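Local coordinates for dTDP-4-dehydrorhamnose reductase (Sulfolobus tokodaii, PDB 2GGS), which binds NADPH and probably reduces dTDP-4-dehydrorhamnose, as the dTDP-4-dehydrorhamnose reductases of its family do, at residues L142-S152 with K201-G209; F155-K166 with T265-V273. All blocks are in the same frame, centred on the assembly; numbering follows the deposited sequence.

Overall arrangement
The two contacts show how an NADPH-binding Rossmann-type domain can be tied together at places far apart, their centres about 24 Å from each other and on opposite sides of the chain's centre. Interaction 1 joins strand 147-151 to strand 203-206, an outermost strand of the seven-stranded parallel sheet within this chain. Interaction 2 sets the loop before helix 160-169 and the first turns of that helix against the C-terminal tail. The segments alternate along the chain: strand 147-151 runs on into the loop and helix of interaction 2, the chain then returns to the sheet at 203-206, and the tail comes last. Both touch the cofactor, Thr151 and Ser152 near the nicotinamide and Lys158 at a phosphate.

Interaction 1: L142-S152 with K201-G209; sequences LQDDSLIIRTS and KTGIIHVAG. With NDP (NADPH dihydro-nicotinamide-adenine-dinucleotide phosphate), chain C.
In the parallel sheet of a Rossmann-type fold, strand 147-151 pairs with edge strand 203-206, their axes 21° apart. The backbone bonds alternate in the parallel pattern: Gly203 N gives to Ser146 O, Ile148 N to Gly203 O, Ile205 N to Ile148 O, Arg150 N to Ile205 O and Val207 N to Arg150 O.

On one face of the sheet, CG2 of Ile205 touches both neighbours, 3.9 Å from Leu147 CD1 and 3.8 Å from Ile149 CG1. Ile149 and Ile205 lie side by side, and helices 186-199 and 253-258 cover this face. The opposite face carries the polar pair. With CG anti to its carbonyl carbon (chi1 -59°) and an extended chain, Arg150 reaches past His206, and its NH1 gives a hydrogen bond to His206 NE2 at 3.0 Å. The bond lies close to both planes although guanidinium and imidazole are turned 61° apart. Ile204 CG2 lies 3.8 Å above the plane of the Arg150 guanidinium, off toward its rim, while Glu138 holds NE in a salt bridge and the carbonyl of Glu120 takes a second bond from NH1.

Beside the cofactor, CG2 of Thr151 lies 3.6 Å from NADPH C6N, and OG1 of the same threonine gives a bond to Val207 O at 2.7 Å, in the carbonyl plane.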
# COMPACT_ATOMS: atom_id res chain seq x y z
N LEU A 142 12.29 -6.51 -8.66
CA LEU A 142 12.09 -7.16 -9.97
C LEU A 142 12.92 -8.42 -10.08
O LEU A 142 14.13 -8.33 -10.16
CB LEU A 142 12.42 -6.19 -11.13
CG LEU A 142 11.28 -5.25 -11.50
CD1 LEU A 142 11.76 -3.97 -12.21
CD2 LEU A 142 10.26 -6.01 -12.36
N GLN A 143 12.25 -9.58 -10.06
CA GLN A 143 12.94 -10.87 -10.10
C GLN A 143 12.08 -11.85 -10.90
O GLN A 143 10.85 -11.74 -10.89
CB GLN A 143 13.22 -11.42 -8.69
CG GLN A 143 14.01 -10.50 -7.75
CD GLN A 143 15.44 -10.23 -8.22
OE1 GLN A 143 16.08 -11.08 -8.84
NE2 GLN A 143 15.95 -9.02 -7.93
N ASP A 144 12.71 -12.81 -11.57
CA ASP A 144 11.95 -13.77 -12.37
C ASP A 144 10.83 -14.43 -11.58
O ASP A 144 9.73 -14.63 -12.11
CB ASP A 144 12.86 -14.82 -13.01
CG ASP A 144 13.59 -14.28 -14.24
OD1 ASP A 144 14.32 -15.06 -14.88
OD2 ASP A 144 13.41 -13.08 -14.58
N ASP A 145 11.08 -14.70 -10.30
CA ASP A 145 10.10 -15.38 -9.45
C ASP A 145 9.50 -14.55 -8.29
O ASP A 145 8.98 -15.11 -7.34
CB ASP A 145 10.70 -16.69 -8.91
CG ASP A 145 11.97 -16.48 -8.07
OD1 ASP A 145 12.45 -15.33 -7.88
OD2 ASP A 145 12.51 -17.52 -7.64
N SER A 146 9.56 -13.23 -8.36
CA SER A 146 8.89 -12.38 -7.34
C SER A 146 7.62 -11.79 -7.94
O SER A 146 7.46 -11.79 -9.16
CB SER A 146 9.78 -11.23 -6.87
OG SER A 146 9.85 -10.25 -7.88
N LEU A 147 6.75 -11.26 -7.09
CA LEU A 147 5.52 -10.58 -7.52
C LEU A 147 5.51 -9.17 -6.91
O LEU A 147 5.70 -9.03 -5.70
CB LEU A 147 4.30 -11.33 -6.97
CG LEU A 147 2.94 -10.77 -7.39
CD1 LEU A 147 2.80 -10.80 -8.93
CD2 LEU A 147 1.83 -11.53 -6.67
N ILE A 148 5.27 -8.17 -7.76
CA ILE A 148 5.07 -6.77 -7.33
C ILE A 148 3.58 -6.52 -7.50
O ILE A 148 3.01 -6.71 -8.59
CB ILE A 148 5.86 -5.75 -8.19
CG1 ILE A 148 7.37 -5.85 -7.89
CG2 ILE A 148 5.35 -4.31 -7.95
CD1 ILE A 148 8.24 -5.29 -9.00
N ILE A 149 2.94 -6.10 -6.40
CA ILE A 149 1.52 -5.74 -6.43
C ILE A 149 1.42 -4.23 -6.29
O ILE A 149 1.76 -3.70 -5.23
CB ILE A 149 0.74 -6.43 -5.30
CG1 ILE A 149 0.84 -7.97 -5.34
CG2 ILE A 149 -0.72 -5.97 -5.35
CD1 ILE A 149 0.05 -8.64 -4.22
N ARG A 150 0.96 -3.53 -7.34
CA ARG A 150 0.77 -2.07 -7.19
C ARG A 150 -0.67 -1.83 -6.74
O ARG A 150 -1.61 -2.43 -7.25
CB ARG A 150 0.99 -1.33 -8.49
CG ARG A 150 2.38 -1.52 -9.10
CD ARG A 150 2.70 -0.36 -10.07
NE ARG A 150 4.01 -0.49 -10.71
CZ ARG A 150 4.19 -0.83 -11.99
NH1 ARG A 150 3.13 -1.10 -12.78
NH2 ARG A 150 5.41 -0.90 -12.49
N THR A 151 -0.83 -0.93 -5.79
CA THR A 151 -2.17 -0.62 -5.26
C THR A 151 -2.29 0.90 -5.05
O THR A 151 -1.32 1.65 -5.27
CB THR A 151 -2.47 -1.46 -4.01
OG1 THR A 151 -3.87 -1.39 -3.67
CG2 THR A 151 -1.64 -1.02 -2.84
N SER A 152 -3.47 1.33 -4.63
CA SER A 152 -3.80 2.75 -4.59
C SER A 152 -4.64 3.04 -3.35
O SER A 152 -5.60 2.33 -3.09
CB SER A 152 -4.59 3.12 -5.86
OG SER A 152 -5.08 4.44 -5.81
N LYS A 201 1.58 -16.45 -8.29
CA LYS A 201 1.78 -15.48 -9.35
C LYS A 201 3.13 -14.75 -9.24
O LYS A 201 3.60 -14.48 -8.14
CB LYS A 201 0.65 -14.45 -9.31
CG LYS A 201 -0.54 -14.83 -10.15
CD LYS A 201 -0.92 -13.68 -11.08
CE LYS A 201 0.05 -13.63 -12.25
NZ LYS A 201 -0.43 -12.91 -13.43
N THR A 202 3.73 -14.44 -10.40
CA THR A 202 4.99 -13.70 -10.50
C THR A 202 4.80 -12.54 -11.48
O THR A 202 3.77 -12.49 -12.19
CB THR A 202 6.20 -14.60 -10.90
OG1 THR A 202 6.01 -15.14 -12.22
CG2 THR A 202 6.41 -15.76 -9.93
N GLY A 203 5.75 -11.60 -11.51
CA GLY A 203 5.67 -10.44 -12.40
C GLY A 203 5.15 -9.19 -11.70
O GLY A 203 5.53 -8.93 -10.55
N ILE A 204 4.32 -8.42 -12.39
CA ILE A 204 3.68 -7.25 -11.77
C ILE A 204 2.17 -7.42 -11.90
O ILE A 204 1.69 -7.99 -12.88
CB ILE A 204 4.11 -5.94 -12.47
CG1 ILE A 204 5.64 -5.84 -12.49
CG2 ILE A 204 3.49 -4.72 -11.76
CD1 ILE A 204 6.16 -4.69 -13.27
N ILE A 205 1.41 -7.00 -10.88
CA ILE A 205 -0.06 -7.09 -10.94
C ILE A 205 -0.64 -5.88 -10.23
O ILE A 205 -0.13 -5.49 -9.19
CB ILE A 205 -0.63 -8.44 -10.41
CG1 ILE A 205 -2.15 -8.61 -10.68
CG2 ILE A 205 -0.39 -8.59 -8.89
CD1 ILE A 205 -2.66 -10.02 -10.32
N HIS A 206 -1.66 -5.27 -10.83
CA HIS A 206 -2.38 -4.16 -10.20
C HIS A 206 -3.58 -4.67 -9.45
O HIS A 206 -4.43 -5.36 -10.03
CB HIS A 206 -2.84 -3.12 -11.23
CG HIS A 206 -1.72 -2.32 -11.80
ND1 HIS A 206 -1.90 -1.37 -12.78
CD2 HIS A 206 -0.38 -2.35 -11.54
CE1 HIS A 206 -0.72 -0.84 -13.09
NE2 HIS A 206 0.20 -1.39 -12.32
N VAL A 207 -3.68 -4.32 -8.17
CA VAL A 207 -4.86 -4.69 -7.38
C VAL A 207 -5.33 -3.42 -6.63
O VAL A 207 -4.76 -3.07 -5.60
CB VAL A 207 -4.59 -5.86 -6.38
CG1 VAL A 207 -5.86 -6.24 -5.66
CG2 VAL A 207 -3.99 -7.09 -7.06
N ALA A 208 -6.34 -2.73 -7.16
CA ALA A 208 -6.87 -1.52 -6.52
C ALA A 208 -8.36 -1.33 -6.82
O ALA A 208 -8.98 -2.22 -7.43
CB ALA A 208 -6.08 -0.29 -6.96
N GLY A 209 -8.91 -0.21 -6.37
CA GLY A 209 -10.37 0.01 -6.39
C GLY A 209 -10.84 0.60 -7.71
O GLY A 209 -10.12 0.62 -8.68
PA NDP C . 1.16 2.05 6.93
O1A NDP C . 1.70 3.41 6.98
O2A NDP C . -0.11 1.87 7.67
O5B NDP C . 2.19 0.99 7.48
C5B NDP C . 3.58 1.15 7.26
C4B NDP C . 4.23 -0.06 7.88
O4B NDP C . 5.63 -0.01 7.56
C3B NDP C . 4.06 -0.14 9.39
O3B NDP C . 3.81 -1.47 9.74
C2B NDP C . 5.45 0.29 9.88
O2B NDP C . 5.70 -0.33 11.10
C1B NDP C . 6.31 -0.30 8.77
N9A NDP C . 7.64 0.32 8.74
C8A NDP C . 7.94 1.59 8.36
N7A NDP C . 9.29 1.77 8.51
C5A NDP C . 9.81 0.62 8.97
C6A NDP C . 11.11 0.23 9.30
N6A NDP C . 12.12 1.15 9.29
N1A NDP C . 11.28 -1.04 9.78
C2A NDP C . 10.24 -1.96 9.92
N3A NDP C . 8.97 -1.56 9.59
C4A NDP C . 8.77 -0.30 9.14
O3 NDP C . 1.10 1.73 5.34
PN NDP C . -0.07 0.91 4.55
O1N NDP C . -0.49 -0.30 5.22
O2N NDP C . -1.03 1.98 4.22
O5D NDP C . 0.73 0.59 3.20
C5D NDP C . 1.14 -0.74 2.91
C4D NDP C . 1.94 -0.81 1.62
O4D NDP C . 1.12 -0.34 0.57
C3D NDP C . 3.20 0.05 1.60
O3D NDP C . 4.09 -0.66 0.79
C2D NDP C . 2.76 1.32 0.90
O2D NDP C . 3.88 1.97 0.32
C1D NDP C . 1.79 0.71 -0.14
N1N NDP C . 0.82 1.72 -0.59
C2N NDP C . 0.17 2.46 0.36
C3N NDP C . -0.89 3.29 0.03
C7N NDP C . -1.57 4.07 1.11
O7N NDP C . -2.47 5.08 0.75
N7N NDP C . -1.29 3.80 2.39
C4N NDP C . -1.35 3.42 -1.41
C5N NDP C . -0.55 2.60 -2.40
C6N NDP C . 0.49 1.78 -1.93
P2B NDP C . 5.60 0.49 12.54
O1X NDP C . 5.48 -0.61 13.51
O2X NDP C . 4.41 1.39 12.50
O3X NDP C . 6.87 1.36 12.75
O HOH W 1 8.61 -9.23 -10.29

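Interaction 2: F155-K166 with T265-V273. With NDP (NADPH dihydro-nicotinamide-adenine-dinucleotide phosphate), chain C.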
# COMPACT_ATOMS: atom_id res chain seq x y z
N PHE A 155 -6.96 2.26 2.61
CA PHE A 155 -7.60 2.88 3.78
C PHE A 155 -8.12 1.91 4.81
O PHE A 155 -8.60 0.83 4.51
CB PHE A 155 -8.68 3.88 3.37
CG PHE A 155 -9.90 3.24 2.72
CD1 PHE A 155 -9.97 3.14 1.34
CD2 PHE A 155 -10.96 2.77 3.49
CE1 PHE A 155 -11.08 2.54 0.71
CE2 PHE A 155 -12.10 2.19 2.87
CZ PHE A 155 -12.16 2.07 1.49
N ARG A 156 -7.96 2.28 6.09
CA ARG A 156 -8.42 1.47 7.19
C ARG A 156 -8.63 2.48 8.32
O ARG A 156 -9.65 3.16 8.34
CB ARG A 156 -7.40 0.38 7.56
CG ARG A 156 -7.88 -0.58 8.63
CD ARG A 156 -6.83 -1.61 9.02
NE ARG A 156 -7.34 -2.43 10.09
CZ ARG A 156 -7.29 -2.08 11.38
NH1 ARG A 156 -6.73 -0.93 11.73
NH2 ARG A 156 -7.81 -2.87 12.31
N ASN A 157 -7.63 2.60 9.19
CA ASN A 157 -7.66 3.61 10.25
C ASN A 157 -7.01 4.94 9.85
O ASN A 157 -7.02 5.93 10.62
CB ASN A 157 -6.91 3.04 11.46
CG ASN A 157 -5.54 2.52 11.07
OD1 ASN A 157 -5.41 1.54 10.35
ND2 ASN A 157 -4.50 3.18 11.56
N LYS A 158 -6.39 4.99 8.67
CA LYS A 158 -6.00 6.28 8.12
C LYS A 158 -6.31 6.32 6.61
O LYS A 158 -7.16 5.56 6.16
CB LYS A 158 -4.54 6.63 8.46
CG LYS A 158 -3.55 5.68 7.91
CD LYS A 158 -2.13 6.09 8.30
CE LYS A 158 -1.10 5.10 7.73
NZ LYS A 158 0.32 5.53 8.14
N GLY A 159 -5.68 7.21 5.86
CA GLY A 159 -6.01 7.35 4.43
C GLY A 159 -7.13 8.37 4.33
O GLY A 159 -7.68 8.79 5.34
N PHE A 160 -7.45 8.76 3.11
CA PHE A 160 -8.37 9.88 2.88
C PHE A 160 -9.79 9.69 3.47
O PHE A 160 -10.32 10.65 4.08
CB PHE A 160 -8.41 10.17 1.37
CG PHE A 160 -9.25 11.35 1.00
CD1 PHE A 160 -8.91 12.63 1.44
CD2 PHE A 160 -10.38 11.19 0.22
CE1 PHE A 160 -9.70 13.74 1.09
CE2 PHE A 160 -11.15 12.30 -0.14
CZ PHE A 160 -10.82 13.56 0.30
N PRO A 161 -10.43 8.51 3.30
CA PRO A 161 -11.80 8.41 3.83
C PRO A 161 -11.91 8.69 5.32
O PRO A 161 -12.90 9.28 5.75
CB PRO A 161 -12.19 6.97 3.55
CG PRO A 161 -11.42 6.63 2.28
CD PRO A 161 -10.08 7.25 2.57
N ILE A 162 -10.88 8.30 6.06
CA ILE A 162 -10.85 8.57 7.49
C ILE A 162 -10.67 10.05 7.81
O ILE A 162 -11.39 10.59 8.67
CB ILE A 162 -9.81 7.66 8.21
CG1 ILE A 162 -10.52 6.38 8.62
CG2 ILE A 162 -9.27 8.34 9.47
CD1 ILE A 162 -11.50 6.58 9.79
N TYR A 163 -9.75 10.72 7.12
CA TYR A 163 -9.57 12.16 7.24
C TYR A 163 -10.91 12.86 6.95
O TYR A 163 -11.31 13.75 7.70
CB TYR A 163 -8.49 12.67 6.29
CG TYR A 163 -8.61 14.13 5.95
CD1 TYR A 163 -8.21 15.13 6.86
CD2 TYR A 163 -9.13 14.51 4.73
CE1 TYR A 163 -8.34 16.49 6.52
CE2 TYR A 163 -9.26 15.84 4.38
CZ TYR A 163 -8.86 16.83 5.28
OH TYR A 163 -9.02 18.15 4.88
N VAL A 164 -11.60 12.44 5.89
CA VAL A 164 -12.93 13.03 5.57
C VAL A 164 -13.93 12.83 6.71
O VAL A 164 -14.60 13.79 7.14
CB VAL A 164 -13.55 12.43 4.27
CG1 VAL A 164 -14.93 13.01 4.04
CG2 VAL A 164 -12.69 12.74 3.05
N TYR A 165 -14.05 11.59 7.19
CA TYR A 165 -15.05 11.24 8.22
C TYR A 165 -14.81 12.06 9.48
O TYR A 165 -15.75 12.68 10.00
CB TYR A 165 -15.04 9.73 8.55
CG TYR A 165 -16.08 9.29 9.58
CD1 TYR A 165 -17.39 8.98 9.21
CD2 TYR A 165 -15.75 9.21 10.93
CE1 TYR A 165 -18.35 8.59 10.17
CE2 TYR A 165 -16.68 8.82 11.88
CZ TYR A 165 -17.98 8.52 11.51
OH TYR A 165 -18.87 8.15 12.49
N LYS A 166 -13.56 12.06 9.95
CA LYS A 166 -13.20 12.76 11.20
C LYS A 166 -13.34 14.27 11.07
O LYS A 166 -13.88 14.91 11.96
CB LYS A 166 -11.78 12.38 11.69
CG LYS A 166 -11.48 10.88 11.60
CD LYS A 166 -10.47 10.37 12.64
CE LYS A 166 -11.14 9.36 13.58
NZ LYS A 166 -10.15 8.45 14.25
N THR A 265 -14.98 -2.94 -5.76
CA THR A 265 -16.12 -2.10 -5.40
C THR A 265 -15.82 -1.35 -4.11
O THR A 265 -15.32 -1.95 -3.15
CB THR A 265 -17.37 -2.94 -5.25
OG1 THR A 265 -17.64 -3.53 -6.53
CG2 THR A 265 -18.57 -2.07 -4.83
N LEU A 266 -16.08 -0.05 -4.13
CA LEU A 266 -15.79 0.79 -2.97
C LEU A 266 -16.29 0.14 -1.67
O LEU A 266 -17.46 -0.26 -1.57
CB LEU A 266 -16.41 2.17 -3.09
CG LEU A 266 -16.05 3.14 -1.95
CD1 LEU A 266 -14.54 3.48 -2.04
CD2 LEU A 266 -16.90 4.41 -1.99
N ASP A 267 -15.40 0.01 -0.70
CA ASP A 267 -15.69 -0.64 0.54
C ASP A 267 -15.57 0.30 1.76
O ASP A 267 -14.73 0.14 2.54
CB ASP A 267 -14.79 -1.87 0.69
CG ASP A 267 -15.00 -2.62 1.97
OD1 ASP A 267 -16.11 -2.73 2.41
OD2 ASP A 267 -14.03 -3.07 2.52
N LEU A 268 -16.47 1.25 1.90
CA LEU A 268 -16.44 2.08 3.07
C LEU A 268 -16.59 1.42 4.43
O LEU A 268 -16.15 1.95 5.41
CB LEU A 268 -17.36 3.27 2.94
CG LEU A 268 -17.08 4.20 1.77
CD1 LEU A 268 -18.11 5.27 1.70
CD2 LEU A 268 -15.71 4.79 1.92
N ASP A 269 -17.21 0.27 4.49
CA ASP A 269 -17.23 -0.49 5.72
C ASP A 269 -15.82 -0.95 6.19
O ASP A 269 -15.67 -1.44 7.26
CB ASP A 269 -18.12 -1.72 5.58
CG ASP A 269 -19.63 -1.39 5.57
OD1 ASP A 269 -20.04 -0.30 5.88
OD2 ASP A 269 -20.35 -2.31 5.26
N GLY A 270 -14.83 -0.79 5.34
CA GLY A 270 -13.45 -1.09 5.68
C GLY A 270 -12.75 0.00 6.46
O GLY A 270 -11.62 -0.12 6.82
N MET A 271 -13.47 1.09 6.65
CA MET A 271 -12.97 2.19 7.51
C MET A 271 -13.00 1.74 8.97
O MET A 271 -13.95 1.05 9.41
CB MET A 271 -13.84 3.44 7.36
CG MET A 271 -13.62 4.20 6.08
SD MET A 271 -14.51 5.75 6.12
CE MET A 271 -16.09 5.16 5.63
N VAL A 272 -11.97 2.12 9.72
CA VAL A 272 -11.87 1.76 11.13
C VAL A 272 -11.87 3.05 11.92
O VAL A 272 -11.01 3.93 11.75
CB VAL A 272 -10.67 0.82 11.42
CG1 VAL A 272 -10.48 0.62 12.92
CG2 VAL A 272 -10.92 -0.53 10.73
N VAL A 273 -12.87 3.07 12.80
CA VAL A 273 -13.71 4.19 13.24
C VAL A 273 -13.76 5.48 12.44
O VAL A 273 -12.83 6.30 12.41
CB VAL A 273 -13.75 4.41 14.78
CG1 VAL A 273 -14.03 3.08 15.45
CG2 VAL A 273 -12.47 5.03 15.31
OXT VAL A 273 -14.80 5.68 11.80
PA NDP C . 1.16 2.05 6.93
O1A NDP C . 1.70 3.41 6.98
O2A NDP C . -0.11 1.87 7.67
O5B NDP C . 2.19 0.99 7.48
C5B NDP C . 3.58 1.15 7.26
C4B NDP C . 4.23 -0.06 7.88
O4B NDP C . 5.63 -0.01 7.56
C3B NDP C . 4.06 -0.14 9.39
O3B NDP C . 3.81 -1.47 9.74
C2B NDP C . 5.45 0.29 9.88
O2B NDP C . 5.70 -0.33 11.10
C1B NDP C . 6.31 -0.30 8.77
N9A NDP C . 7.64 0.32 8.74
C8A NDP C . 7.94 1.59 8.36
N7A NDP C . 9.29 1.77 8.51
C5A NDP C . 9.81 0.62 8.97
C6A NDP C . 11.11 0.23 9.30
N6A NDP C . 12.12 1.15 9.29
N1A NDP C . 11.28 -1.04 9.78
C2A NDP C . 10.24 -1.96 9.92
N3A NDP C . 8.97 -1.56 9.59
C4A NDP C . 8.77 -0.30 9.14
O3 NDP C . 1.10 1.73 5.34
PN NDP C . -0.07 0.91 4.55
O1N NDP C . -0.49 -0.30 5.22
O2N NDP C . -1.03 1.98 4.22
O5D NDP C . 0.73 0.59 3.20
C5D NDP C . 1.14 -0.74 2.91
C4D NDP C . 1.94 -0.81 1.62
O4D NDP C . 1.12 -0.34 0.57
C3D NDP C . 3.20 0.05 1.60
O3D NDP C . 4.09 -0.66 0.79
C2D NDP C . 2.76 1.32 0.90
O2D NDP C . 3.88 1.97 0.32
C1D NDP C . 1.79 0.71 -0.14
N1N NDP C . 0.82 1.72 -0.59
C2N NDP C . 0.17 2.46 0.36
C3N NDP C . -0.89 3.29 0.03
C7N NDP C . -1.57 4.07 1.11
O7N NDP C . -2.47 5.08 0.75
N7N NDP C . -1.29 3.80 2.39
C4N NDP C . -1.35 3.42 -1.41
C5N NDP C . -0.55 2.60 -2.40
C6N NDP C . 0.49 1.78 -1.93
P2B NDP C . 5.60 0.49 12.54
O1X NDP C . 5.48 -0.61 13.51
O2X NDP C . 4.41 1.39 12.50
O3X NDP C . 6.87 1.36 12.75
O HOH W 2 -9.10 5.74 12.79
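Leu266 and Asp267 meet the ring of Phe155 at the start of the tail: the carbonyl oxygen of Asp267 lies near the ring plane at the edge, 3.4 Å from Phe155 CE2. The position between backbone N and carbonyl carbon taken by CG of Phe155 (chi1 68°) swings the ring to this side, and CG of Pro161 lies over one of its faces, toward the rim. Leu268 follows in a short 3-10 turn, its CD2 loosely touching both Phe155 and Pro161. Gly270 offers its carbonyl to Arg156 CA in a CH...O contact. Met271 lies against both side chains: its CG is 4.0 Å from Phe155 CD2, and its SD is 3.7 Å from Pro161 CB.

At Val272 the backbone N bonds to Arg156 O at 2.9 Å, from well above the carbonyl plane. CG2 of Val272 lies 4.0 Å above the plane of the Arg156 guanidinium, over its centre; NH1 of this group gives a bond to Asn157 OD1 and NE is salt-bridged to Glu15 of helix 11-20. With the Arg156 side chain cut back to an alanine, Glu15 is likely to lose its cationic mate and Asn157 OD1 the NH1 donor, and Val272 CG2 would probably face a gap. Water 2 gives bonds to Val272 O and Asn157 O and accepts one from Lys166 NZ. At Val273 the terminal carboxylate comes near Tyr165, Val273 OXT lying 3.7 Å from Tyr165 CE2.

Beyond Asn157, the extended side chain of Lys158 carries NZ to a hydrogen bond with NADPH O1A, Lys158 NZ and O1A being 2.8 Å apart. The loop that packs on the C-terminal tail thus also contributes Lys158 to the NADPH pyrophosphate site of this Rossmann-type domain.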